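Local coordinates for type I polyketide synthase PikAII (Streptomyces venezuelae, PDB 3QP9), which belongs to the C2-type ketoreductases of modular polyketide synthases and probably epimerises the alpha substituent of polyketide intermediates rather than reducing their beta-keto group, at residues A[79-84]-A[94-99]; A[137-142]-A[184-189]. All blocks are in the same frame, centred on the assembly; numbering follows the deposited sequence.

Interaction 1 of 2, residues A[79-84]-A[94-99]; sequences VQLDVS and ATLGEA
L81 meets A99 and L96 in a small apolar contact between strand 77-83 and helix 89-102, far out from the centre of the chain. Strand 77-83 is an edge strand within this chain, beside strand 51-57. L81 points at the helix and carries the contact with both of its methyls. CD1 of L81 is 3.9 Å from CB of A99. CD2 of L81 comes almost as close to A99 CB, at 4.1 Å. The A99 methyl therefore lies against the forked end of the leucine. CG of L81 is anti to the carbonyl carbon (chi1 -60°), which carries the fork across to the helix. L96, one turn back along the helix, reaches in from its flank. Its CD2 methyl lies 4.3 Å from CD1 of L81, a looser touch.

The surrounding order of strands is that of a truncated Rossmann fold, as in the structural subdomain of other modular ketoreductases. Helix 89-102 follows strand 77-83 and leads to strand 109-112, on the other side of strand 51-57. L81 makes backbone hydrogen bonds with V54 and V56 of that middle strand, and its side chain also touches L53.

T95 faces the strand too and is partly covered by it, but its CG2 comes no nearer than 4.9 Å to L81 CB. Its hydroxyl OG1 is hydrogen-bonded to the carbonyl oxygen of R91, one turn earlier in the same helix. No hydrogen bond crosses between 79-84 and 94-99.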
ATOM      1  N   VAL A  79      14.167 -22.510  14.428  1.00 48.08           N
ATOM      2  CA  VAL A  79      15.392 -21.850  14.898  1.00 48.42           C
ATOM      3  C   VAL A  79      15.256 -20.320  14.852  1.00 47.64           C
ATOM      4  O   VAL A  79      15.108 -19.723  13.769  1.00 47.23           O
ATOM      5  CB  VAL A  79      16.652 -22.302  14.055  1.00 48.16           C
ATOM      6  CG1 VAL A  79      17.934 -21.591  14.533  1.00 49.48           C
ATOM      7  CG2 VAL A  79      16.824 -23.813  14.133  1.00 50.41           C
ATOM      8  N   GLN A  80      15.334 -19.678  16.002  1.00 47.78           N
ATOM      9  CA  GLN A  80      15.381 -18.214  16.023  1.00 47.99           C
ATOM     10  C   GLN A  80      16.695 -17.596  15.618  1.00 48.83           C
ATOM     11  O   GLN A  80      17.780 -18.045  16.021  1.00 48.45           O
ATOM     12  CB  GLN A  80      14.996 -17.687  17.386  1.00 49.20           C
ATOM     13  CG  GLN A  80      14.887 -16.190  17.470  1.00 50.52           C
ATOM     14  CD  GLN A  80      14.158 -15.744  18.728  1.00 51.81           C
ATOM     15  OE1 GLN A  80      13.399 -16.514  19.314  1.00 46.83           O
ATOM     16  NE2 GLN A  80      14.410 -14.506  19.157  1.00 52.47           N
ATOM     17  N   LEU A  81      16.586 -16.556  14.815  1.00 47.33           N
ATOM     18  CA  LEU A  81      17.740 -15.850  14.307  1.00 48.10           C
ATOM     19  C   LEU A  81      17.498 -14.381  14.590  1.00 50.23           C
ATOM     20  O   LEU A  81      16.778 -13.694  13.832  1.00 48.93           O
ATOM     21  CB  LEU A  81      17.887 -16.083  12.816  1.00 44.92           C
ATOM     22  CG  LEU A  81      18.056 -17.535  12.409  1.00 46.16           C
ATOM     23  CD1 LEU A  81      18.249 -17.592  10.931  1.00 49.66           C
ATOM     24  CD2 LEU A  81      19.290 -18.146  13.115  1.00 49.65           C
ATOM     25  N   ASP A  82      18.042 -13.921  15.711  1.00 51.84           N
ATOM     26  CA  ASP A  82      17.899 -12.536  16.106  1.00 54.51           C
ATOM     27  C   ASP A  82      18.824 -11.700  15.247  1.00 55.54           C
ATOM     28  O   ASP A  82      20.023 -11.930  15.239  1.00 55.94           O
ATOM     29  CB  ASP A  82      18.259 -12.337  17.577  1.00 55.93           C
ATOM     30  CG  ASP A  82      17.782 -13.473  18.459  1.00 58.72           C
ATOM     31  OD1 ASP A  82      16.551 -13.563  18.700  1.00 60.32           O
ATOM     32  OD2 ASP A  82      18.654 -14.275  18.918  1.00 62.35           O
ATOM     33  N   VAL A  83      18.276 -10.707  14.553  1.00 56.17           N
ATOM     34  CA  VAL A  83      19.111  -9.756  13.806  1.00 57.38           C
ATOM     35  C   VAL A  83      18.971  -8.259  14.251  1.00 58.10           C
ATOM     36  O   VAL A  83      17.951  -7.868  14.856  1.00 56.94           O
ATOM     37  CB  VAL A  83      18.905  -9.955  12.298  1.00 58.05           C
ATOM     38  CG1 VAL A  83      17.532  -9.418  11.863  1.00 55.27           C
ATOM     39  CG2 VAL A  83      20.060  -9.327  11.487  1.00 58.92           C
ATOM     40  N   SER A  84      20.003  -7.451  13.968  1.00 59.34           N
ATOM     41  CA  SER A  84      19.961  -5.993  14.147  1.00 61.59           C
ATOM     42  C   SER A  84      19.225  -5.427  12.942  1.00 62.30           C
ATOM     43  O   SER A  84      19.731  -5.531  11.815  1.00 62.30           O
ATOM     44  CB  SER A  84      21.364  -5.355  14.201  1.00 62.53           C
ATOM     45  OG  SER A  84      22.302  -6.117  14.957  1.00 61.77           O
ATOM     46  N   ALA A  94      25.519 -13.564   5.963  1.00 50.16           N
ATOM     47  CA  ALA A  94      26.516 -14.412   6.703  1.00 50.44           C
ATOM     48  C   ALA A  94      25.740 -15.174   7.756  1.00 50.21           C
ATOM     49  O   ALA A  94      25.904 -16.368   7.947  1.00 49.54           O
ATOM     50  CB  ALA A  94      27.512 -13.531   7.378  1.00 50.76           C
ATOM     51  N   THR A  95      24.820 -14.460   8.404  1.00 49.41           N
ATOM     52  CA  THR A  95      24.047 -15.031   9.483  1.00 49.21           C
ATOM     53  C   THR A  95      23.181 -16.143   8.940  1.00 48.32           C
ATOM     54  O   THR A  95      23.102 -17.203   9.549  1.00 49.59           O
ATOM     55  CB  THR A  95      23.136 -13.945  10.146  1.00 49.53           C
ATOM     56  OG1 THR A  95      23.988 -12.959  10.717  1.00 50.87           O
ATOM     57  CG2 THR A  95      22.233 -14.530  11.218  1.00 46.50           C
ATOM     58  N   LEU A  96      22.521 -15.887   7.815  1.00 47.07           N
ATOM     59  CA  LEU A  96      21.718 -16.904   7.120  1.00 45.72           C
ATOM     60  C   LEU A  96      22.537 -18.123   6.585  1.00 45.12           C
ATOM     61  O   LEU A  96      22.145 -19.270   6.809  1.00 44.15           O
ATOM     62  CB  LEU A  96      20.920 -16.287   5.992  1.00 44.42           C
ATOM     63  CG  LEU A  96      19.822 -15.276   6.367  1.00 44.39           C
ATOM     64  CD1 LEU A  96      19.566 -14.371   5.141  1.00 39.49           C
ATOM     65  CD2 LEU A  96      18.514 -15.950   6.920  1.00 40.43           C
ATOM     66  N   GLY A  97      23.611 -17.856   5.839  1.00 46.75           N
ATOM     67  CA  GLY A  97      24.547 -18.901   5.364  1.00 48.07           C
ATOM     68  C   GLY A  97      25.045 -19.769   6.520  1.00 49.24           C
ATOM     69  O   GLY A  97      25.061 -21.022   6.426  1.00 50.40           O
ATOM     70  N   GLU A  98      25.434 -19.142   7.628  1.00 49.49           N
ATOM     71  CA  GLU A  98      25.768 -19.919   8.839  1.00 50.37           C
ATOM     72  C   GLU A  98      24.609 -20.815   9.319  1.00 49.20           C
ATOM     73  O   GLU A  98      24.801 -21.989   9.684  1.00 47.93           O
ATOM     74  CB  GLU A  98      26.280 -18.979   9.948  1.00 52.40           C
ATOM     75  CG  GLU A  98      26.240 -19.504  11.410  1.00 57.61           C
ATOM     76  CD  GLU A  98      27.275 -18.779  12.357  1.00 65.69           C
ATOM     77  OE1 GLU A  98      27.243 -19.026  13.594  1.00 67.97           O
ATOM     78  OE2 GLU A  98      28.117 -17.970  11.871  1.00 67.00           O
ATOM     79  N   ALA A  99      23.383 -20.282   9.292  1.00 46.08           N
ATOM     80  CA  ALA A  99      22.244 -21.039   9.771  1.00 44.82           C
ATOM     81  C   ALA A  99      21.921 -22.148   8.807  1.00 44.71           C
ATOM     82  O   ALA A  99      21.459 -23.197   9.234  1.00 44.85           O
ATOM     83  CB  ALA A  99      21.005 -20.122   9.920  1.00 44.39           C
TER

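Interaction 2 of 2, residues A[137-142]-A[184-189]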
ATOM      1  N   THR A 137      15.916  -5.909   3.364  1.00 37.38           N
ATOM      2  CA  THR A 137      17.287  -6.434   3.479  1.00 38.18           C
ATOM      3  C   THR A 137      17.294  -7.943   3.520  1.00 37.89           C
ATOM      4  O   THR A 137      18.194  -8.624   2.956  1.00 40.47           O
ATOM      5  CB  THR A 137      17.945  -5.783   4.704  1.00 38.07           C
ATOM      6  OG1 THR A 137      18.009  -4.386   4.417  1.00 39.28           O
ATOM      7  CG2 THR A 137      19.404  -6.308   4.927  1.00 41.28           C
ATOM      8  N   LEU A 138      16.284  -8.488   4.162  1.00 34.89           N
ATOM      9  CA  LEU A 138      16.147  -9.931   4.293  1.00 36.15           C
ATOM     10  C   LEU A 138      15.851 -10.615   2.963  1.00 35.71           C
ATOM     11  O   LEU A 138      16.406 -11.662   2.708  1.00 36.42           O
ATOM     12  CB  LEU A 138      15.128 -10.302   5.370  1.00 34.10           C
ATOM     13  CG  LEU A 138      14.828 -11.796   5.518  1.00 36.81           C
ATOM     14  CD1 LEU A 138      16.038 -12.515   6.119  1.00 35.86           C
ATOM     15  CD2 LEU A 138      13.628 -12.022   6.350  1.00 31.85           C
ATOM     16  N   VAL A 139      15.041  -9.989   2.105  1.00 35.18           N
ATOM     17  CA  VAL A 139      14.664 -10.542   0.795  1.00 35.88           C
ATOM     18  C   VAL A 139      15.945 -10.649  -0.066  1.00 38.37           C
ATOM     19  O   VAL A 139      16.090 -11.552  -0.925  1.00 38.65           O
ATOM     20  CB  VAL A 139      13.734  -9.588   0.075  1.00 36.19           C
ATOM     21  CG1 VAL A 139      13.593  -9.970  -1.395  1.00 35.69           C
ATOM     22  CG2 VAL A 139      12.365  -9.548   0.749  1.00 32.63           C
ATOM     23  N   GLN A 140      16.815  -9.679   0.133  1.00 38.66           N
ATOM     24  CA  GLN A 140      18.027  -9.587  -0.680  1.00 41.06           C
ATOM     25  C   GLN A 140      19.043 -10.606  -0.181  1.00 41.62           C
ATOM     26  O   GLN A 140      19.630 -11.335  -0.975  1.00 44.69           O
ATOM     27  CB  GLN A 140      18.635  -8.197  -0.517  1.00 42.14           C
ATOM     28  CG  GLN A 140      18.044  -7.148  -1.406  1.00 41.52           C
ATOM     29  CD  GLN A 140      18.423  -5.739  -1.027  1.00 39.74           C
ATOM     30  OE1 GLN A 140      18.985  -5.443   0.059  1.00 40.04           O
ATOM     31  NE2 GLN A 140      18.143  -4.849  -1.944  1.00 34.67           N
ATOM     32  N   ALA A 141      19.213 -10.640   1.143  1.00 41.91           N
ATOM     33  CA  ALA A 141      20.217 -11.431   1.847  1.00 41.93           C
ATOM     34  C   ALA A 141      19.940 -12.942   1.781  1.00 42.30           C
ATOM     35  O   ALA A 141      20.874 -13.744   1.704  1.00 40.61           O
ATOM     36  CB  ALA A 141      20.348 -10.974   3.246  1.00 40.68           C
ATOM     37  N   LEU A 142      18.655 -13.338   1.831  1.00 40.71           N
ATOM     38  CA  LEU A 142      18.278 -14.741   1.516  1.00 41.00           C
ATOM     39  C   LEU A 142      18.887 -15.267   0.187  1.00 41.76           C
ATOM     40  O   LEU A 142      19.413 -16.380   0.117  1.00 42.51           O
ATOM     41  CB  LEU A 142      16.739 -14.871   1.478  1.00 38.65           C
ATOM     42  CG  LEU A 142      16.126 -14.819   2.901  1.00 39.12           C
ATOM     43  CD1 LEU A 142      14.595 -14.624   2.804  1.00 32.45           C
ATOM     44  CD2 LEU A 142      16.475 -16.052   3.752  1.00 35.86           C
ATOM     45  N   LEU A 184       6.401 -11.372  -7.390  1.00 30.74           N
ATOM     46  CA  LEU A 184       6.454 -11.384  -8.876  1.00 31.62           C
ATOM     47  C   LEU A 184       7.882 -11.414  -9.329  1.00 34.02           C
ATOM     48  O   LEU A 184       8.206 -12.046 -10.344  1.00 34.22           O
ATOM     49  CB  LEU A 184       5.814 -10.157  -9.472  1.00 34.10           C
ATOM     50  CG  LEU A 184       4.327  -9.995  -9.206  1.00 32.21           C
ATOM     51  CD1 LEU A 184       3.802  -8.602  -9.639  1.00 35.89           C
ATOM     52  CD2 LEU A 184       3.624 -11.124  -9.893  1.00 33.80           C
ATOM     53  N   GLU A 185       8.751 -10.787  -8.537  1.00 33.77           N
ATOM     54  CA  GLU A 185      10.185 -10.738  -8.865  1.00 34.49           C
ATOM     55  C   GLU A 185      11.007 -11.960  -8.438  1.00 34.69           C
ATOM     56  O   GLU A 185      12.032 -12.289  -9.064  1.00 33.92           O
ATOM     57  CB  GLU A 185      10.813  -9.410  -8.364  1.00 34.91           C
ATOM     58  CG  GLU A 185      10.223  -8.108  -8.975  1.00 31.89           C
ATOM     59  CD  GLU A 185      10.951  -6.889  -8.446  1.00 38.22           C
ATOM     60  OE1 GLU A 185      11.785  -7.008  -7.506  1.00 35.11           O
ATOM     61  OE2 GLU A 185      10.663  -5.797  -8.942  1.00 39.13           O
ATOM     62  N   HIS A 186      10.623 -12.619  -7.351  1.00 33.25           N
ATOM     63  CA  HIS A 186      11.333 -13.823  -6.901  1.00 33.85           C
ATOM     64  C   HIS A 186      10.328 -14.957  -6.663  1.00 33.03           C
ATOM     65  O   HIS A 186      10.099 -15.412  -5.525  1.00 32.49           O
ATOM     66  CB  HIS A 186      12.159 -13.508  -5.638  1.00 34.76           C
ATOM     67  CG  HIS A 186      13.114 -12.381  -5.825  1.00 37.97           C
ATOM     68  ND1 HIS A 186      14.326 -12.551  -6.463  1.00 41.48           N
ATOM     69  CD2 HIS A 186      13.064 -11.080  -5.446  1.00 39.72           C
ATOM     70  CE1 HIS A 186      14.972 -11.398  -6.503  1.00 41.64           C
ATOM     71  NE2 HIS A 186      14.231 -10.484  -5.896  1.00 43.80           N
ATOM     72  N   PRO A 187       9.643 -15.357  -7.714  1.00 32.28           N
ATOM     73  CA  PRO A 187       8.495 -16.228  -7.448  1.00 32.00           C
ATOM     74  C   PRO A 187       8.849 -17.623  -6.881  1.00 33.50           C
ATOM     75  O   PRO A 187       8.054 -18.224  -6.228  1.00 32.60           O
ATOM     76  CB  PRO A 187       7.861 -16.395  -8.815  1.00 29.55           C
ATOM     77  CG  PRO A 187       9.020 -16.035  -9.813  1.00 33.82           C
ATOM     78  CD  PRO A 187       9.783 -14.982  -9.129  1.00 34.15           C
ATOM     79  N   GLU A 188      10.069 -18.129  -7.139  1.00 33.69           N
ATOM     80  CA  GLU A 188      10.441 -19.443  -6.675  1.00 35.35           C
ATOM     81  C   GLU A 188      10.732 -19.444  -5.168  1.00 35.30           C
ATOM     82  O   GLU A 188      10.766 -20.487  -4.534  1.00 35.14           O
ATOM     83  CB  GLU A 188      11.669 -19.968  -7.542  1.00 35.70           C
ATOM     84  CG  GLU A 188      13.112 -19.275  -7.243  1.00 41.50           C
ATOM     85  CD  GLU A 188      13.185 -17.674  -7.330  1.00 46.53           C
ATOM     86  OE1 GLU A 188      12.385 -17.003  -8.010  1.00 44.38           O
ATOM     87  OE2 GLU A 188      14.094 -17.068  -6.711  1.00 52.25           O
ATOM     88  N   ARG A 189      11.003 -18.272  -4.591  1.00 34.51           N
ATOM     89  CA  ARG A 189      11.393 -18.242  -3.171  1.00 34.65           C
ATOM     90  C   ARG A 189      10.504 -17.391  -2.252  1.00 31.94           C
ATOM     91  O   ARG A 189      10.788 -17.235  -1.096  1.00 30.24           O
ATOM     92  CB  ARG A 189      12.860 -17.877  -2.994  1.00 34.85           C
ATOM     93  CG  ARG A 189      13.322 -16.633  -3.792  1.00 38.31           C
ATOM     94  CD  ARG A 189      14.619 -16.150  -3.253  1.00 42.99           C
ATOM     95  NE  ARG A 189      15.085 -14.887  -3.819  1.00 43.38           N
ATOM     96  CZ  ARG A 189      15.250 -13.776  -3.115  1.00 39.32           C
ATOM     97  NH1 ARG A 189      15.707 -12.667  -3.702  1.00 37.70           N
ATOM     98  NH2 ARG A 189      14.980 -13.803  -1.818  1.00 36.56           N
TER
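R189 reaches across to helix 130-144 and holds the backbone carbonyl of V139 with its guanidinium group. Two hydrogen bonds end on this one oxygen. The stronger runs from NH2 of R189 to O of V139 at 2.7 Å. It lies in the carbonyl plane, on a lone pair, with an N-H...O angle of 147°. The second, from NH1 of R189 to the same O, is weak, at 3.0 Å and 130°. The oxygen thus sits at the edge of the guanidinium, near its plane. The R189 side chain is extended from CG to NE, and this length lets it span the gap from the loop after helix 170-185. That loop, which leads into strand 190-196, is so tied to helix 130-144 in the truncated Rossmann half. L151 of strand 151-156 touches V139 and L142 and bonds to the R189 backbone.

Van der Waals contacts flank these bonds. CG1 of V139 is 4.1 Å from both NH1 and NH2 of R189, and the two side chains cross at about a right angle. CB of L142, one turn along the helix, is 3.9 Å from R189 NH2. CG1 of V139 also touches CD2 of H186 at 4.2 Å.

Within 184-189, H186 and R189 lie together. NH1 of R189 sits over the centre of the H186 ring, 3.0 Å above its plane. The backbone N of R189 bonds to O of H186, closing the turn that follows the helix.

The charged partners of R189 are distant. E188 forms a long salt bridge, OE2 to NE of R189 at 3.8 Å, and E143 gives a long, weak ion pair. Among these partners the close one is a neutral carbonyl, and the positive charge over the H186 ring would probably disfavour a second proton there.

Overall arrangement
Interactions 1 and 2 lie on the same side of the chain's centre, with their own centres 16 Å apart. They touch through L96. Its CD1 methyl is 3.6 Å from N of L142 and 4.1 Å from CD1 of L138, so helices 89-102 and 130-144 pack against each other between the two contacts. Interaction 1 is the outer one, about 29 Å from the chain centre, against about 19 Å for interaction 2. They are in series along the chain. Interaction 2 also touches residues of the KR family region. Q140 bonds to the carbonyls of L358 and T361, and E185 to the backbone nitrogens of L358 and G411.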